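Local coordinates for protein ADP-ribosylating toxin CARDS (PDB 4TLV) that transfers ADP-ribose from NAD(+) to target proteins as a mono-ADP-ribosylating toxin and causes vacuolation of mammalian cells, at residues Tyr48-Glu54 with Arg133-Gly139; Arg84-Tyr90 with Glu187-Asn193; Gly346-Val350 with Asp402-Pro407. All coordinates share one frame; numbering follows the deposited sequence.

In the fold
Contacts 1 and 2 belong to the mono-ADP-ribosyltransferase domain; contact 3 lies in D2, with nearest atoms about 17 Å from contact 1 and about 26 Å from contact 2. Contact 1 is buried and pairs two strands of a three-stranded antiparallel sheet. The 84-90 segment of contact 2 runs into strand 89-91, which pairs with the other side of strand 134-138; contact 2 itself, only partly buried, ties the turn before that strand to the 187-193 loop. Its bonds mix side-chain and backbone donors. Contact 3, also partly buried, is again an antiparallel strand pair, with a water replacing one bond, aliphatic side chains on one face and an amide, a ring and an ion pair on the other.

Contact 1 (Tyr48-Glu54 with Arg133-Gly139); sequences YFISTSE and REWFTDG
Ile50 and Thr137 exchange backbone hydrogen bonds, N to O in both directions, and Thr52 and Trp135 repeat the pattern of an antiparallel pair; the axes of strands 49-53 and 134-138 run at 151°. Glu54 N still donates to Arg133 O. Trp135 O is gripped twice by one residue: besides Thr52 N, the hydroxyl OG1 of Thr52 reaches it at 2.7 Å, because chi1 of 69° sets OG1 between the backbone N and the carbonyl carbon.

Charged and polar side chains close the Glu54 end. The two carboxylate oxygens divide the work: Glu54 OE1 takes Trp135 NE1 at 2.8 Å through its anti lone pair, within the indole plane and nearly straight (166°), while Arg133 NH2 meets Glu54 OE2 at 2.8 Å from above the carboxylate plane, in a salt bridge. Arg590 forms a second salt bridge to OE2, joining D3 to this domain.

Residues 51-53 spell Ser-Thr-Ser, consistent with the motif of that sequence in pertussis-like ADP-ribosyltransferases; Arg12 of strand 9-14 donates to Ser51 O. On the Ser51 face, Glu134 OE2 lies 3.1 Å from Ser51 CB and is hydrogen-bonded by His38.

Aromatic contacts gather at the other end. The side chains of Phe49 and Phe136 lie side by side, Phe136 CE2 over the centre of the inclined Phe49 ring and the centroids 4.6 Å apart; Trp197 packs edge-to-face with both. Tyr48 lays one ring face over Gly139 CA, a CH-pi contact with CA 3.6 Å from the ring centroid. Asp138 OD1 lies at the ring edges of Tyr48 and Phe49, its carboxylate held by a salt bridge to Arg33, and Thr137 OG1 donates to Gly139 O at 2.7 Å across the inverse gamma turn centred on Asp138.

Contact 2 (Arg84-Tyr90 with Glu187-Asn193); sequences RADQHFY and ELQTQAN
Thr190 OG1 is held from two directions, giving its proton to Ala85 O at 2.7 Å and receiving Arg84 NH1 at 2.9 Å. With chi1 at 54° the hydroxyl sits between the backbone N and carbonyl carbon of Thr190, facing the 84-90 segment. The oxygen lies in the guanidinium plane, so the arginine is met at its edge. One guanidinium face is covered by Leu188, whose CB stands 3.8 Å above the plane over its centre. Glu187 contributes charge alone to Arg84, since its OE2 lies well out of that plane; its OE1 is taken by Arg8 and Tyr185.

At the opposite end Asn193 bonds three carbonyls of the turn. Its backbone N donates to Phe89 O at 3.0 Å, with a weak second bond to Asp86 O. Its side-chain ND2 reaches Gln87 O, also at 3.0 Å, on a lone pair in the carbonyl plane and at a fairly straight 163°, which, with Gln195 N on OD1, fixes how the amide is turned. The same amide runs alongside the Tyr90 ring, the planes 25° apart and ND2 3.5 Å from CE2 of Tyr90. Between these two polar ends the methyls of Ala85 and Ala192 touch, CB to CB at 3.7 Å.

The turn is braced from within. Asp86 OD1 accepts His88 N, an Asx turn, and also His88 ND1 at 2.6 Å through its syn lone pair; His88 NE2 is held by Pro140 O. Phe89 N donates to Asp86 O, closing a type I beta turn over residues 86-89, which carries the chain from strand 76-84 of one antiparallel sheet to strand 89-91 of the other, with the 187-193 loop strapped across it, in the two-sheet core characteristic of ADP-ribosyltransferases.

Contact 3 (Gly346-Val350 with Asp402-Pro407); sequences GQLKV and DLYVCP
Leu348 and Val405 meet CB to CB at 3.8 Å, and Val350 CG2 continues the apolar layer by touching Leu403 CG at 3.8 Å and Val405 CG2 at 3.9 Å. Val350 and Leu403 lie side by side and point the same way; Trp364 packs on Val350 and Val405, and Leu390 on Leu403 and Val405.

Around this centre the backbones pair antiparallel, the strand axes at 150°. Leu348 and Val405 bond to each other in both directions, and Val350 N donates to Leu403 O almost straight, at 175°. The return bond is replaced by a water, which accepts from Leu403 N at 2.8 Å and lies 2.9 Å from Val350 O, to which it can donate.

The other face mixes an aromatic ring with polar groups. Gln347 NE2 stands 3.2 Å above the Tyr404 ring plane, over its centre, with the amide upright on the ring (85°). Its chain gets there extended, CG anti to the backbone N. At the polar edge Lys349, bent along its length, forms a long salt bridge from NZ to Asp402 OD2 at 3.5 Å. The pair joins strand 348-354 to strand 401-407, which also pairs with 388-393, within the curled antiparallel sheet of the D2 beta-trefoil.

Contact 1 (Tyr48-Glu54 with Arg133-Gly139)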
loop_
_atom_site.group_PDB
_atom_site.type_symbol
_atom_site.label_atom_id
_atom_site.label_comp_id
_atom_site.label_asym_id
_atom_site.label_seq_id
_atom_site.Cartn_x
_atom_site.Cartn_y
_atom_site.Cartn_z
ATOM N N TYR A 48 7.141 -20.197 -11.353
ATOM C CA TYR A 48 6.081 -21.120 -10.971
ATOM C C TYR A 48 4.977 -20.354 -10.260
ATOM O O TYR A 48 3.926 -20.890 -10.018
ATOM C CB TYR A 48 6.641 -22.150 -9.986
ATOM C CG TYR A 48 5.709 -23.290 -9.649
ATOM C CD1 TYR A 48 5.317 -24.207 -10.627
ATOM C CD2 TYR A 48 5.269 -23.491 -8.341
ATOM C CE1 TYR A 48 4.487 -25.259 -10.324
ATOM C CE2 TYR A 48 4.440 -24.554 -8.021
ATOM C CZ TYR A 48 4.046 -25.432 -9.016
ATOM O OH TYR A 48 3.213 -26.482 -8.698
ATOM N N PHE A 49 5.240 -19.092 -9.916
ATOM C CA PHE A 49 4.295 -18.316 -9.131
ATOM C C PHE A 49 3.366 -17.523 -10.045
ATOM O O PHE A 49 3.826 -16.933 -11.021
ATOM C CB PHE A 49 5.046 -17.342 -8.222
ATOM C CG PHE A 49 5.984 -18.014 -7.243
ATOM C CD1 PHE A 49 5.669 -19.259 -6.703
ATOM C CD2 PHE A 49 7.171 -17.397 -6.855
ATOM C CE1 PHE A 49 6.519 -19.888 -5.793
ATOM C CE2 PHE A 49 8.025 -18.015 -5.937
ATOM C CZ PHE A 49 7.690 -19.280 -5.409
ATOM N N ILE A 50 2.073 -17.488 -9.715
ATOM C CA ILE A 50 1.115 -16.665 -10.473
ATOM C C ILE A 50 0.670 -15.464 -9.637
ATOM O O ILE A 50 0.275 -15.618 -8.486
ATOM C CB ILE A 50 -0.118 -17.469 -10.887
ATOM C CG1 ILE A 50 0.284 -18.626 -11.810
ATOM C CG2 ILE A 50 -1.138 -16.581 -11.611
ATOM C CD1 ILE A 50 -0.888 -19.559 -12.130
ATOM N N SER A 51 0.719 -14.268 -10.222
ATOM C CA SER A 51 0.408 -13.049 -9.469
ATOM C C SER A 51 -1.074 -12.698 -9.442
ATOM O O SER A 51 -1.794 -12.858 -10.432
ATOM C CB SER A 51 1.190 -11.857 -10.032
ATOM O OG SER A 51 0.873 -11.703 -11.414
ATOM N N THR A 52 -1.513 -12.217 -8.285
ATOM C CA THR A 52 -2.845 -11.664 -8.106
ATOM C C THR A 52 -2.694 -10.505 -7.125
ATOM O O THR A 52 -1.640 -10.317 -6.518
ATOM C CB THR A 52 -3.832 -12.682 -7.463
ATOM O OG1 THR A 52 -3.447 -12.911 -6.096
ATOM C CG2 THR A 52 -3.860 -14.018 -8.228
ATOM N N SER A 53 -3.753 -9.734 -6.956
ATOM C CA SER A 53 -3.707 -8.572 -6.080
ATOM C C SER A 53 -4.854 -8.631 -5.056
ATOM O O SER A 53 -5.913 -9.184 -5.327
ATOM C CB SER A 53 -3.793 -7.293 -6.918
ATOM O OG SER A 53 -3.863 -6.156 -6.075
ATOM N N GLU A 54 -4.633 -8.070 -3.873
ATOM C CA GLU A 54 -5.655 -8.072 -2.844
ATOM C C GLU A 54 -6.857 -7.186 -3.211
ATOM O O GLU A 54 -7.937 -7.374 -2.679
ATOM C CB GLU A 54 -5.048 -7.632 -1.504
ATOM C CG GLU A 54 -5.804 -8.131 -0.278
ATOM C CD GLU A 54 -5.071 -7.784 1.018
ATOM O OE1 GLU A 54 -3.960 -8.313 1.250
ATOM O OE2 GLU A 54 -5.602 -6.972 1.798
ATOM N N ARG A 133 -0.045 -4.901 -3.978
ATOM C CA ARG A 133 -0.773 -5.721 -3.013
ATOM C C ARG A 133 -0.742 -7.182 -3.442
ATOM O O ARG A 133 -1.761 -7.867 -3.381
ATOM C CB ARG A 133 -2.236 -5.249 -2.895
ATOM C CG ARG A 133 -2.393 -3.794 -2.438
ATOM C CD ARG A 133 -2.333 -3.641 -0.919
ATOM N NE ARG A 133 -3.461 -4.276 -0.200
ATOM C CZ ARG A 133 -4.643 -3.702 0.031
ATOM N NH1 ARG A 133 -4.918 -2.471 -0.422
ATOM N NH2 ARG A 133 -5.572 -4.364 0.718
ATOM N N GLU A 134 0.423 -7.661 -3.878
ATOM C CA GLU A 134 0.500 -8.978 -4.529
ATOM C C GLU A 134 0.341 -10.161 -3.584
ATOM O O GLU A 134 0.996 -10.244 -2.554
ATOM C CB GLU A 134 1.804 -9.169 -5.333
ATOM C CG GLU A 134 1.876 -10.588 -5.955
ATOM C CD GLU A 134 3.053 -10.808 -6.889
ATOM O OE1 GLU A 134 3.950 -9.939 -6.965
ATOM O OE2 GLU A 134 3.074 -11.874 -7.541
ATOM N N TRP A 135 -0.554 -11.065 -3.953
ATOM C CA TRP A 135 -0.588 -12.407 -3.375
ATOM C C TRP A 135 -0.208 -13.301 -4.547
ATOM O O TRP A 135 -0.800 -13.198 -5.627
ATOM C CB TRP A 135 -2.000 -12.740 -2.885
ATOM C CG TRP A 135 -2.349 -12.057 -1.596
ATOM C CD1 TRP A 135 -2.737 -10.766 -1.433
ATOM C CD2 TRP A 135 -2.323 -12.643 -0.286
ATOM N NE1 TRP A 135 -2.960 -10.502 -0.098
ATOM C CE2 TRP A 135 -2.716 -11.643 0.621
ATOM C CE3 TRP A 135 -2.013 -13.927 0.201
ATOM C CZ2 TRP A 135 -2.814 -11.877 1.996
ATOM C CZ3 TRP A 135 -2.093 -14.153 1.557
ATOM C CH2 TRP A 135 -2.499 -13.128 2.448
ATOM N N PHE A 136 0.815 -14.125 -4.374
ATOM C CA PHE A 136 1.204 -15.023 -5.447
ATOM C C PHE A 136 0.769 -16.430 -5.097
ATOM O O PHE A 136 0.684 -16.780 -3.914
ATOM C CB PHE A 136 2.711 -14.947 -5.739
ATOM C CG PHE A 136 3.598 -15.416 -4.605
ATOM C CD1 PHE A 136 3.973 -14.541 -3.588
ATOM C CD2 PHE A 136 4.094 -16.718 -4.581
ATOM C CE1 PHE A 136 4.802 -14.953 -2.554
ATOM C CE2 PHE A 136 4.935 -17.134 -3.541
ATOM C CZ PHE A 136 5.289 -16.240 -2.534
ATOM N N THR A 137 0.473 -17.234 -6.117
ATOM C CA THR A 137 0.106 -18.625 -5.869
ATOM C C THR A 137 1.326 -19.484 -6.140
ATOM O O THR A 137 2.140 -19.177 -7.026
ATOM C CB THR A 137 -1.061 -19.093 -6.741
ATOM O OG1 THR A 137 -0.665 -19.053 -8.115
ATOM C CG2 THR A 137 -2.272 -18.176 -6.540
ATOM N N ASP A 138 1.470 -20.533 -5.341
ATOM C CA ASP A 138 2.590 -21.447 -5.475
ATOM C C ASP A 138 2.068 -22.478 -6.460
ATOM O O ASP A 138 1.556 -23.535 -6.072
ATOM C CB ASP A 138 2.910 -22.061 -4.109
ATOM C CG ASP A 138 4.229 -22.809 -4.082
ATOM O OD1 ASP A 138 4.880 -22.945 -5.149
ATOM O OD2 ASP A 138 4.617 -23.258 -2.982
ATOM N N GLY A 139 2.124 -22.123 -7.737
ATOM C CA GLY A 139 1.626 -22.981 -8.804
ATOM C C GLY A 139 0.294 -22.590 -9.420
ATOM O O GLY A 139 -0.245 -21.510 -9.148
#

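Contact 2 (Arg84-Tyr90 with Glu187-Asn193)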
loop_
_atom_site.group_PDB
_atom_site.type_symbol
_atom_site.label_atom_id
_atom_site.label_comp_id
_atom_site.label_asym_id
_atom_site.label_seq_id
_atom_site.Cartn_x
_atom_site.Cartn_y
_atom_site.Cartn_z
ATOM N N ARG A 84 -11.151 -16.886 -5.514
ATOM C CA ARG A 84 -11.162 -17.275 -4.111
ATOM C C ARG A 84 -9.772 -17.764 -3.752
ATOM O O ARG A 84 -9.225 -18.634 -4.420
ATOM C CB ARG A 84 -12.203 -18.379 -3.817
ATOM C CG ARG A 84 -12.218 -18.875 -2.371
ATOM C CD ARG A 84 -13.303 -19.976 -2.124
ATOM N NE ARG A 84 -13.382 -20.910 -3.250
ATOM C CZ ARG A 84 -12.506 -21.881 -3.487
ATOM N NH1 ARG A 84 -11.483 -22.088 -2.654
ATOM N NH2 ARG A 84 -12.645 -22.645 -4.566
ATOM N N ALA A 85 -9.213 -17.201 -2.686
ATOM C CA ALA A 85 -7.879 -17.580 -2.222
ATOM C C ALA A 85 -7.929 -18.798 -1.298
ATOM O O ALA A 85 -8.916 -19.018 -0.610
ATOM C CB ALA A 85 -7.232 -16.417 -1.503
ATOM N N ASP A 86 -6.853 -19.582 -1.291
ATOM C CA ASP A 86 -6.765 -20.757 -0.425
ATOM C C ASP A 86 -5.315 -20.889 0.062
ATOM O O ASP A 86 -4.528 -19.971 -0.132
ATOM C CB ASP A 86 -7.275 -22.029 -1.138
ATOM C CG ASP A 86 -6.465 -22.374 -2.402
ATOM O OD1 ASP A 86 -5.253 -22.086 -2.433
ATOM O OD2 ASP A 86 -7.034 -22.974 -3.352
ATOM N N GLN A 87 -4.970 -22.008 0.695
ATOM C CA GLN A 87 -3.664 -22.145 1.363
ATOM C C GLN A 87 -2.456 -22.079 0.419
ATOM O O GLN A 87 -1.320 -21.955 0.887
ATOM C CB GLN A 87 -3.604 -23.448 2.184
ATOM C CG GLN A 87 -3.508 -24.677 1.278
ATOM C CD GLN A 87 -3.439 -26.015 2.025
ATOM O OE1 GLN A 87 -3.775 -26.108 3.213
ATOM N NE2 GLN A 87 -3.005 -27.061 1.316
ATOM N N HIS A 88 -2.657 -22.162 -0.897
ATOM C CA HIS A 88 -1.490 -21.982 -1.762
ATOM C C HIS A 88 -1.307 -20.546 -2.292
ATOM O O HIS A 88 -0.489 -20.305 -3.175
ATOM C CB HIS A 88 -1.347 -23.087 -2.839
ATOM C CG HIS A 88 -2.083 -22.838 -4.124
ATOM N ND1 HIS A 88 -3.457 -22.757 -4.198
ATOM C CD2 HIS A 88 -1.636 -22.775 -5.405
ATOM C CE1 HIS A 88 -3.822 -22.602 -5.462
ATOM N NE2 HIS A 88 -2.734 -22.609 -6.214
ATOM N N PHE A 89 -2.057 -19.607 -1.711
ATOM C CA PHE A 89 -1.895 -18.175 -1.979
ATOM C C PHE A 89 -1.121 -17.511 -0.827
ATOM O O PHE A 89 -1.528 -17.611 0.325
ATOM C CB PHE A 89 -3.257 -17.484 -2.068
ATOM C CG PHE A 89 -4.079 -17.841 -3.276
ATOM C CD1 PHE A 89 -4.504 -19.151 -3.497
ATOM C CD2 PHE A 89 -4.503 -16.843 -4.145
ATOM C CE1 PHE A 89 -5.309 -19.463 -4.593
ATOM C CE2 PHE A 89 -5.302 -17.144 -5.251
ATOM C CZ PHE A 89 -5.710 -18.448 -5.468
ATOM N N TYR A 90 -0.047 -16.796 -1.154
ATOM C CA TYR A 90 0.851 -16.197 -0.170
ATOM C C TYR A 90 1.063 -14.722 -0.425
ATOM O O TYR A 90 1.174 -14.300 -1.569
ATOM C CB TYR A 90 2.231 -16.859 -0.276
ATOM C CG TYR A 90 2.169 -18.329 0.035
ATOM C CD1 TYR A 90 1.871 -19.255 -0.959
ATOM C CD2 TYR A 90 2.380 -18.789 1.334
ATOM C CE1 TYR A 90 1.775 -20.628 -0.666
ATOM C CE2 TYR A 90 2.296 -20.150 1.634
ATOM C CZ TYR A 90 2.003 -21.057 0.632
ATOM O OH TYR A 90 1.937 -22.400 0.935
ATOM N N GLU A 187 -17.786 -22.869 -4.116
ATOM C CA GLU A 187 -17.687 -22.075 -2.886
ATOM C C GLU A 187 -17.163 -22.967 -1.771
ATOM O O GLU A 187 -17.910 -23.763 -1.196
ATOM C CB GLU A 187 -19.040 -21.474 -2.480
ATOM C CG GLU A 187 -18.966 -20.599 -1.223
ATOM C CD GLU A 187 -17.780 -19.641 -1.276
ATOM O OE1 GLU A 187 -17.831 -18.677 -2.078
ATOM O OE2 GLU A 187 -16.789 -19.869 -0.537
ATOM N N LEU A 188 -15.873 -22.874 -1.481
ATOM C CA LEU A 188 -15.294 -23.778 -0.496
ATOM C C LEU A 188 -14.985 -23.134 0.858
ATOM O O LEU A 188 -14.443 -23.793 1.734
ATOM C CB LEU A 188 -14.046 -24.442 -1.065
ATOM C CG LEU A 188 -14.326 -25.307 -2.293
ATOM C CD1 LEU A 188 -13.013 -25.902 -2.827
ATOM C CD2 LEU A 188 -15.356 -26.414 -1.966
ATOM N N GLN A 189 -15.323 -21.858 1.017
ATOM C CA GLN A 189 -15.055 -21.129 2.259
ATOM C C GLN A 189 -13.622 -21.323 2.764
ATOM O O GLN A 189 -13.384 -21.777 3.892
ATOM C CB GLN A 189 -16.085 -21.454 3.348
ATOM C CG GLN A 189 -17.514 -21.181 2.910
ATOM C CD GLN A 189 -18.544 -21.499 3.998
ATOM O OE1 GLN A 189 -18.379 -22.436 4.781
ATOM N NE2 GLN A 189 -19.609 -20.715 4.041
ATOM N N THR A 190 -12.675 -20.964 1.908
ATOM C CA THR A 190 -11.251 -21.035 2.234
ATOM C C THR A 190 -10.721 -19.630 2.502
ATOM O O THR A 190 -11.460 -18.653 2.400
ATOM C CB THR A 190 -10.459 -21.659 1.064
ATOM O OG1 THR A 190 -10.743 -20.940 -0.144
ATOM C CG2 THR A 190 -10.845 -23.113 0.861
ATOM N N GLN A 191 -9.438 -19.524 2.837
ATOM C CA GLN A 191 -8.801 -18.222 2.974
ATOM C C GLN A 191 -7.345 -18.328 2.522
ATOM O O GLN A 191 -6.783 -19.416 2.506
ATOM C CB GLN A 191 -8.841 -17.763 4.426
ATOM C CG GLN A 191 -8.025 -18.663 5.344
ATOM C CD GLN A 191 -7.837 -18.079 6.733
ATOM O OE1 GLN A 191 -8.933 -17.644 7.343
ATOM N NE2 GLN A 191 -6.712 -18.012 7.250
ATOM N N ALA A 192 -6.744 -17.203 2.150
ATOM C CA ALA A 192 -5.343 -17.200 1.745
ATOM C C ALA A 192 -4.487 -17.683 2.912
ATOM O O ALA A 192 -4.883 -17.558 4.064
ATOM C CB ALA A 192 -4.912 -15.809 1.305
ATOM N N ASN A 193 -3.315 -18.232 2.612
ATOM C CA ASN A 193 -2.398 -18.638 3.668
ATOM C C ASN A 193 -1.953 -17.425 4.504
ATOM O O ASN A 193 -1.528 -16.413 3.944
ATOM C CB ASN A 193 -1.171 -19.324 3.057
ATOM C CG ASN A 193 -0.495 -20.259 4.046
ATOM O OD1 ASN A 193 -0.269 -19.887 5.195
ATOM N ND2 ASN A 193 -0.229 -21.493 3.621
#

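Contact 3 (Gly346-Val350 with Asp402-Pro407)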
loop_
_atom_site.group_PDB
_atom_site.type_symbol
_atom_site.label_atom_id
_atom_site.label_comp_id
_atom_site.label_asym_id
_atom_site.label_seq_id
_atom_site.Cartn_x
_atom_site.Cartn_y
_atom_site.Cartn_z
ATOM N N GLY A 346 -24.264 7.695 8.387
ATOM C CA GLY A 346 -23.843 7.796 7.002
ATOM C C GLY A 346 -23.271 9.150 6.632
ATOM O O GLY A 346 -23.629 9.726 5.605
ATOM N N GLN A 347 -22.374 9.656 7.471
ATOM C CA GLN A 347 -21.693 10.905 7.179
ATOM C C GLN A 347 -20.288 10.898 7.775
ATOM O O GLN A 347 -20.100 11.146 8.967
ATOM C CB GLN A 347 -22.508 12.102 7.685
ATOM C CG GLN A 347 -21.977 13.455 7.240
ATOM C CD GLN A 347 -22.905 14.605 7.613
ATOM O OE1 GLN A 347 -24.083 14.400 7.900
ATOM N NE2 GLN A 347 -22.373 15.823 7.603
ATOM N N LEU A 348 -19.301 10.584 6.942
ATOM C CA LEU A 348 -17.910 10.673 7.346
ATOM C C LEU A 348 -17.460 12.083 7.069
ATOM O O LEU A 348 -18.006 12.743 6.193
ATOM C CB LEU A 348 -17.059 9.703 6.531
ATOM C CG LEU A 348 -17.453 8.237 6.619
ATOM C CD1 LEU A 348 -16.686 7.430 5.570
ATOM C CD2 LEU A 348 -17.184 7.714 8.008
ATOM N N LYS A 349 -16.465 12.553 7.811
ATOM C CA LYS A 349 -15.908 13.874 7.567
ATOM C C LYS A 349 -14.441 13.765 7.152
ATOM O O LYS A 349 -13.670 13.021 7.753
ATOM C CB LYS A 349 -16.026 14.734 8.820
ATOM C CG LYS A 349 -15.109 15.933 8.836
ATOM C CD LYS A 349 -15.820 17.183 8.368
ATOM C CE LYS A 349 -15.822 18.240 9.460
ATOM N NZ LYS A 349 -14.475 18.848 9.684
ATOM N N VAL A 350 -14.059 14.506 6.123
ATOM C CA VAL A 350 -12.686 14.434 5.635
ATOM C C VAL A 350 -11.763 15.403 6.385
ATOM O O VAL A 350 -12.119 16.553 6.630
ATOM C CB VAL A 350 -12.627 14.694 4.129
ATOM C CG1 VAL A 350 -11.215 14.490 3.605
ATOM C CG2 VAL A 350 -13.610 13.777 3.408
ATOM N N ASP A 402 -17.052 22.378 4.772
ATOM C CA ASP A 402 -16.565 21.065 5.135
ATOM C C ASP A 402 -16.868 20.031 4.057
ATOM O O ASP A 402 -17.818 20.178 3.278
ATOM C CB ASP A 402 -17.168 20.624 6.468
ATOM C CG ASP A 402 -16.536 21.336 7.656
ATOM O OD1 ASP A 402 -15.586 22.126 7.456
ATOM O OD2 ASP A 402 -16.986 21.094 8.792
ATOM N N LEU A 403 -16.049 18.987 4.026
ATOM C CA LEU A 403 -16.166 17.927 3.032
ATOM C C LEU A 403 -16.550 16.618 3.708
ATOM O O LEU A 403 -15.916 16.212 4.680
ATOM C CB LEU A 403 -14.840 17.759 2.272
ATOM C CG LEU A 403 -14.793 16.650 1.224
ATOM C CD1 LEU A 403 -15.774 16.945 0.084
ATOM C CD2 LEU A 403 -13.351 16.472 0.694
ATOM N N TYR A 404 -17.587 15.959 3.190
ATOM C CA TYR A 404 -18.080 14.715 3.787
ATOM C C TYR A 404 -18.055 13.555 2.802
ATOM O O TYR A 404 -17.918 13.751 1.601
ATOM C CB TYR A 404 -19.516 14.886 4.291
ATOM C CG TYR A 404 -19.721 16.106 5.167
ATOM C CD1 TYR A 404 -19.301 16.116 6.495
ATOM C CD2 TYR A 404 -20.334 17.247 4.665
ATOM C CE1 TYR A 404 -19.486 17.236 7.296
ATOM C CE2 TYR A 404 -20.526 18.372 5.456
ATOM C CZ TYR A 404 -20.105 18.357 6.770
ATOM O OH TYR A 404 -20.293 19.475 7.548
ATOM N N VAL A 405 -18.191 12.342 3.329
ATOM C CA VAL A 405 -18.409 11.165 2.514
ATOM C C VAL A 405 -19.724 10.547 2.976
ATOM O O VAL A 405 -19.914 10.331 4.177
ATOM C CB VAL A 405 -17.306 10.123 2.716
ATOM C CG1 VAL A 405 -17.562 8.910 1.827
ATOM C CG2 VAL A 405 -15.932 10.738 2.459
ATOM N N CYS A 406 -20.613 10.262 2.028
ATOM C CA CYS A 406 -21.911 9.650 2.317
ATOM C C CYS A 406 -22.224 8.545 1.330
ATOM O O CYS A 406 -21.844 8.627 0.166
ATOM C CB CYS A 406 -23.045 10.675 2.189
ATOM S SG CYS A 406 -22.850 12.184 3.125
ATOM N N PRO A 407 -22.958 7.520 1.788
ATOM C CA PRO A 407 -23.590 6.586 0.848
ATOM C C PRO A 407 -24.424 7.379 -0.158
ATOM O O PRO A 407 -24.973 8.429 0.192
ATOM C CB PRO A 407 -24.502 5.745 1.747
ATOM C CG PRO A 407 -23.910 5.859 3.121
ATOM C CD PRO A 407 -23.298 7.235 3.194
HETATM O O HOH W 1 -13.913 18.692 5.888
#